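Local structure of VAL-1 (Chlorella virus, 3GNE) at residues Asp8-Leu12 / Lys37-Lys41; Ile149-Gln153 / Lys196-Lys200. The protein cleaves the polysaccharide alginate as a lyase of polysaccharide lyase family 14, with a mode of action that depends on pH. All blocks are in the same frame, centred on the assembly; numbering follows the deposited sequence.

Interaction 1 of 2, residues Asp8-Leu12 / Lys37-Lys41; sequences DLNLL and KRVVK
Leu9 reaches from a short 3-10 turn onto the backbone of strand 37-44. Its CD1 lies against the strand backbone between Arg38 O, 3.5 Å away, and the carbonyl carbon of Val39, and both methyls border CG2 of Val40, CD2 being the closer at 3.9 Å. The Leu9 and Val40 side chains cross at about a right angle. CG2 of Val40 is set beside its own backbone N, with CG1 anti to that N (chi1 -176°), and it also touches CD2 of Leu12 at 4.3 Å, so one methyl serves two leucines of the turn.

At the solvent side Arg38 crosses Asn10 at about a right angle. Its chain bends at chi2 (72°), and the amide of Asn10 comes to the edge of the guanidinium, near its plane; the two flat groups are turned 43° from each other. The far end of the arginine is fixed elsewhere, by a hydrogen bond from NH1 to Thr33 on strand 30-34. Arg38 O, besides its contact with Leu9, is hydrogen-bonded by Thr236 OG1.

The turn is tied within itself. Asp8 OD2 accepts the backbone N of Asn10 at 2.9 Å from above the carboxylate plane, and Leu11 N and Leu12 N bond back to Asp8 O and Leu9 O. Phe61 and Phe59 of strand 59-63 add to the apolar surroundings of Leu12 and Val40 respectively. An Asx turn leading into a 3-10 turn is thus packed through Leu9 and Leu12 against a strand of the antiparallel beta sandwich, the jelly-roll-like fold of this family.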
# COMPACT_ATOMS: atom_id res chain seq x y z
N ASP A 8 -10.94 -1.79 -13.43
CA ASP A 8 -11.52 -2.97 -14.05
C ASP A 8 -10.42 -4.01 -14.23
O ASP A 8 -9.50 -3.87 -15.06
CB ASP A 8 -12.06 -2.53 -15.41
CG ASP A 8 -12.71 -3.67 -16.14
OD1 ASP A 8 -13.36 -3.38 -17.19
OD2 ASP A 8 -12.61 -4.86 -15.73
N LEU A 9 -10.46 -5.09 -13.46
CA LEU A 9 -9.39 -6.08 -13.50
C LEU A 9 -9.35 -6.83 -14.84
O LEU A 9 -8.34 -7.42 -15.18
CB LEU A 9 -9.53 -7.12 -12.38
CG LEU A 9 -9.28 -6.53 -10.99
CD1 LEU A 9 -9.60 -7.62 -9.98
CD2 LEU A 9 -7.87 -6.01 -10.82
N ASN A 10 -10.44 -6.76 -15.60
CA ASN A 10 -10.36 -7.35 -16.94
C ASN A 10 -9.47 -6.54 -17.87
O ASN A 10 -9.11 -7.02 -18.97
CB ASN A 10 -11.77 -7.41 -17.53
CG ASN A 10 -12.61 -8.42 -16.77
OD1 ASN A 10 -13.78 -8.15 -16.50
ND2 ASN A 10 -11.95 -9.51 -16.41
N LEU A 11 -9.09 -5.33 -17.42
CA LEU A 11 -8.12 -4.56 -18.22
C LEU A 11 -6.73 -4.51 -17.56
O LEU A 11 -5.86 -3.72 -18.01
CB LEU A 11 -8.66 -3.12 -18.35
CG LEU A 11 -10.03 -3.02 -19.07
CD1 LEU A 11 -10.49 -1.57 -19.06
CD2 LEU A 11 -9.95 -3.56 -20.47
N LEU A 12 -6.46 -5.31 -16.51
CA LEU A 12 -5.25 -5.15 -15.74
C LEU A 12 -3.97 -5.18 -16.59
O LEU A 12 -3.10 -4.35 -16.31
CB LEU A 12 -5.18 -6.28 -14.69
CG LEU A 12 -4.02 -6.13 -13.68
CD1 LEU A 12 -4.12 -4.87 -12.87
CD2 LEU A 12 -4.03 -7.37 -12.82
N LYS A 37 -17.13 -12.55 -7.63
CA LYS A 37 -16.44 -11.30 -7.89
C LYS A 37 -15.26 -11.51 -8.82
O LYS A 37 -14.68 -12.63 -8.88
CB LYS A 37 -15.88 -10.71 -6.59
CG LYS A 37 -16.93 -10.46 -5.51
CD LYS A 37 -16.23 -10.05 -4.21
CE LYS A 37 -17.23 -9.94 -3.05
NZ LYS A 37 -18.13 -8.78 -3.26
N ARG A 38 -14.91 -10.42 -9.54
CA ARG A 38 -13.71 -10.47 -10.38
C ARG A 38 -12.55 -10.11 -9.46
O ARG A 38 -12.66 -9.03 -8.87
CB ARG A 38 -13.85 -9.52 -11.59
CG ARG A 38 -12.87 -9.90 -12.69
CD ARG A 38 -13.30 -11.18 -13.38
NE ARG A 38 -12.48 -11.53 -14.52
CZ ARG A 38 -12.13 -12.71 -15.00
NH1 ARG A 38 -12.53 -13.83 -14.44
NH2 ARG A 38 -11.35 -12.84 -16.07
N VAL A 39 -11.57 -10.98 -9.33
CA VAL A 39 -10.52 -10.80 -8.34
C VAL A 39 -9.17 -11.08 -8.97
O VAL A 39 -9.05 -11.61 -10.05
CB VAL A 39 -10.72 -11.81 -7.17
CG1 VAL A 39 -12.14 -11.74 -6.63
CG2 VAL A 39 -10.37 -13.22 -7.60
N VAL A 40 -8.11 -10.71 -8.20
CA VAL A 40 -6.80 -11.30 -8.47
C VAL A 40 -6.57 -12.34 -7.37
O VAL A 40 -6.65 -12.04 -6.18
CB VAL A 40 -5.66 -10.28 -8.48
CG1 VAL A 40 -4.36 -10.99 -8.87
CG2 VAL A 40 -5.95 -9.15 -9.47
N LYS A 41 -6.32 -13.58 -7.83
CA LYS A 41 -5.88 -14.65 -6.94
C LYS A 41 -4.37 -14.46 -6.78
O LYS A 41 -3.63 -14.71 -7.74
CB LYS A 41 -6.22 -16.01 -7.53
CG LYS A 41 -5.79 -17.22 -6.68
CD LYS A 41 -5.99 -18.51 -7.52
CE LYS A 41 -5.92 -19.76 -6.70
NZ LYS A 41 -6.53 -20.95 -7.35

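Interaction 2 of 2, residues Ile149-Gln153 / Lys196-Lys200; sequences IGFFQ and KEVLK
Phe152 and Leu199 form the middle of a row of side chains in which each aromatic ring receives an aliphatic group on a face. The Phe151 ring takes CD2 of Leu199 almost exactly over its centre, 3.7 Å from the centroid and only 2° off the ring normal. Leucine and phenylalanine cross here at about a right angle. With CG of Leu199 anti to its backbone N (chi1 175°), the isobutyl group extends from strand 195-202 toward the ring.

Phe152 uses the same kind of contact with a different partner. CB of Glu197 sits over one face, 3.7 Å from the centroid and 9° off the normal, and CB of Phe151 lies over the opposite face, so the ring is held between a methylene of the facing strand and one of its own segment. Phe152 and Glu197 run past each other in opposite directions, and the carboxylate leads away from the contact. The ring's far end reaches the strand backbone: CZ is 3.6 Å from Glu197 O, and Leu199 N lies at the ring edge, 3.7 Å from CZ. CZ also touches CB of Leu199 at 3.9 Å.

The positive phi of Phe152, just past the end of strand 149-151, goes with two successive phenylalanines facing strand 195-202. Ile129 of strand 125-130 touches both Phe151 and Leu199, while Val190 of strand 186-192 packs on Phe152.

Across these two segments the attraction is therefore dispersion and CH-pi contact, without a hydrogen bond or salt bridge: the glutamate contributes its methylene to the ring face, and its carboxylate, probably charged, leads away from the Phe152 ring.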
# COMPACT_ATOMS: atom_id res chain seq x y z
N ILE A 149 8.64 2.91 8.64
CA ILE A 149 8.13 3.22 9.96
C ILE A 149 6.65 2.83 10.03
O ILE A 149 5.82 3.26 9.22
CB ILE A 149 8.27 4.74 10.26
CG1 ILE A 149 9.63 5.29 9.86
CG2 ILE A 149 7.96 4.99 11.73
CD1 ILE A 149 10.85 4.61 10.48
N GLY A 150 6.33 1.98 11.02
CA GLY A 150 4.94 1.48 11.17
C GLY A 150 4.18 2.33 12.16
O GLY A 150 4.75 2.80 13.14
N PHE A 151 2.88 2.47 11.85
CA PHE A 151 1.94 3.13 12.77
C PHE A 151 0.67 2.30 12.85
O PHE A 151 0.33 1.59 11.89
CB PHE A 151 1.55 4.54 12.26
CG PHE A 151 2.78 5.46 12.23
CD1 PHE A 151 3.04 6.25 13.34
CD2 PHE A 151 3.60 5.50 11.13
CE1 PHE A 151 4.14 7.09 13.36
CE2 PHE A 151 4.69 6.33 11.13
CZ PHE A 151 5.00 7.12 12.25
N PHE A 152 -0.01 2.43 14.00
CA PHE A 152 -1.35 1.87 14.21
C PHE A 152 -1.31 0.41 14.61
O PHE A 152 -2.38 -0.23 14.64
CB PHE A 152 -2.33 2.08 13.05
CG PHE A 152 -2.40 3.48 12.49
CD1 PHE A 152 -2.31 4.59 13.31
CD2 PHE A 152 -2.57 3.65 11.10
CE1 PHE A 152 -2.38 5.86 12.77
CE2 PHE A 152 -2.66 4.93 10.57
CZ PHE A 152 -2.58 6.02 11.40
N GLN A 153 -0.14 -0.13 14.99
CA GLN A 153 -0.15 -1.55 15.33
C GLN A 153 -1.12 -1.92 16.46
O GLN A 153 -1.73 -2.98 16.44
CB GLN A 153 1.26 -1.97 15.73
CG GLN A 153 1.34 -3.50 15.68
CD GLN A 153 2.74 -3.91 16.12
OE1 GLN A 153 3.12 -3.67 17.28
NE2 GLN A 153 3.42 -4.53 15.19
N LYS A 196 -11.19 3.57 11.35
CA LYS A 196 -10.26 4.51 10.77
C LYS A 196 -9.31 5.04 11.82
O LYS A 196 -9.78 5.43 12.93
CB LYS A 196 -11.04 5.70 10.17
CG LYS A 196 -10.18 6.76 9.51
CD LYS A 196 -11.06 7.79 8.81
CE LYS A 196 -10.41 8.86 7.97
NZ LYS A 196 -11.51 9.66 7.32
N GLU A 197 -8.03 5.09 11.48
CA GLU A 197 -7.03 5.79 12.30
C GLU A 197 -6.28 6.80 11.44
O GLU A 197 -5.99 6.53 10.25
CB GLU A 197 -6.01 4.83 12.94
CG GLU A 197 -6.65 3.83 13.94
CD GLU A 197 -7.21 4.43 15.20
OE1 GLU A 197 -6.89 5.57 15.55
OE2 GLU A 197 -8.00 3.75 15.88
N VAL A 198 -5.97 7.96 11.99
CA VAL A 198 -5.32 9.04 11.30
C VAL A 198 -4.00 9.39 11.98
O VAL A 198 -3.90 9.38 13.23
CB VAL A 198 -6.24 10.27 11.30
CG1 VAL A 198 -5.63 11.42 10.50
CG2 VAL A 198 -7.60 9.87 10.74
N LEU A 199 -3.01 9.71 11.14
CA LEU A 199 -1.73 10.20 11.61
C LEU A 199 -1.57 11.62 11.05
O LEU A 199 -1.63 11.77 9.79
CB LEU A 199 -0.56 9.33 11.15
CG LEU A 199 0.86 9.82 11.48
CD1 LEU A 199 1.13 9.83 12.98
CD2 LEU A 199 1.90 8.99 10.73
N LYS A 200 -1.41 12.65 11.87
CA LYS A 200 -1.24 14.01 11.37
C LYS A 200 0.19 14.47 11.62
O LYS A 200 0.97 13.83 12.34
CB LYS A 200 -2.25 14.93 12.10
CG LYS A 200 -3.70 14.58 11.82
CD LYS A 200 -4.61 15.74 12.24
CE LYS A 200 -6.06 15.47 11.88
NZ LYS A 200 -6.99 16.53 12.37

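In the fold
Interactions 1 and 2 lie on opposite sides of the chain's centre, with their own centres 29 Å apart and their nearest atoms about 20 Å apart, so neither touches the other. They are in series along the chain. A common element is the large antiparallel sheet to which strands 37-44 and 195-202 both belong. Interaction 1 lays an N-terminal loop against one of these strands; interaction 2 joins the other to strand 149-151, an outermost strand of the second large sheet, and so bridges the two sheets of the sandwich. No substrate marks the active site here, and neither contact can be assigned to it.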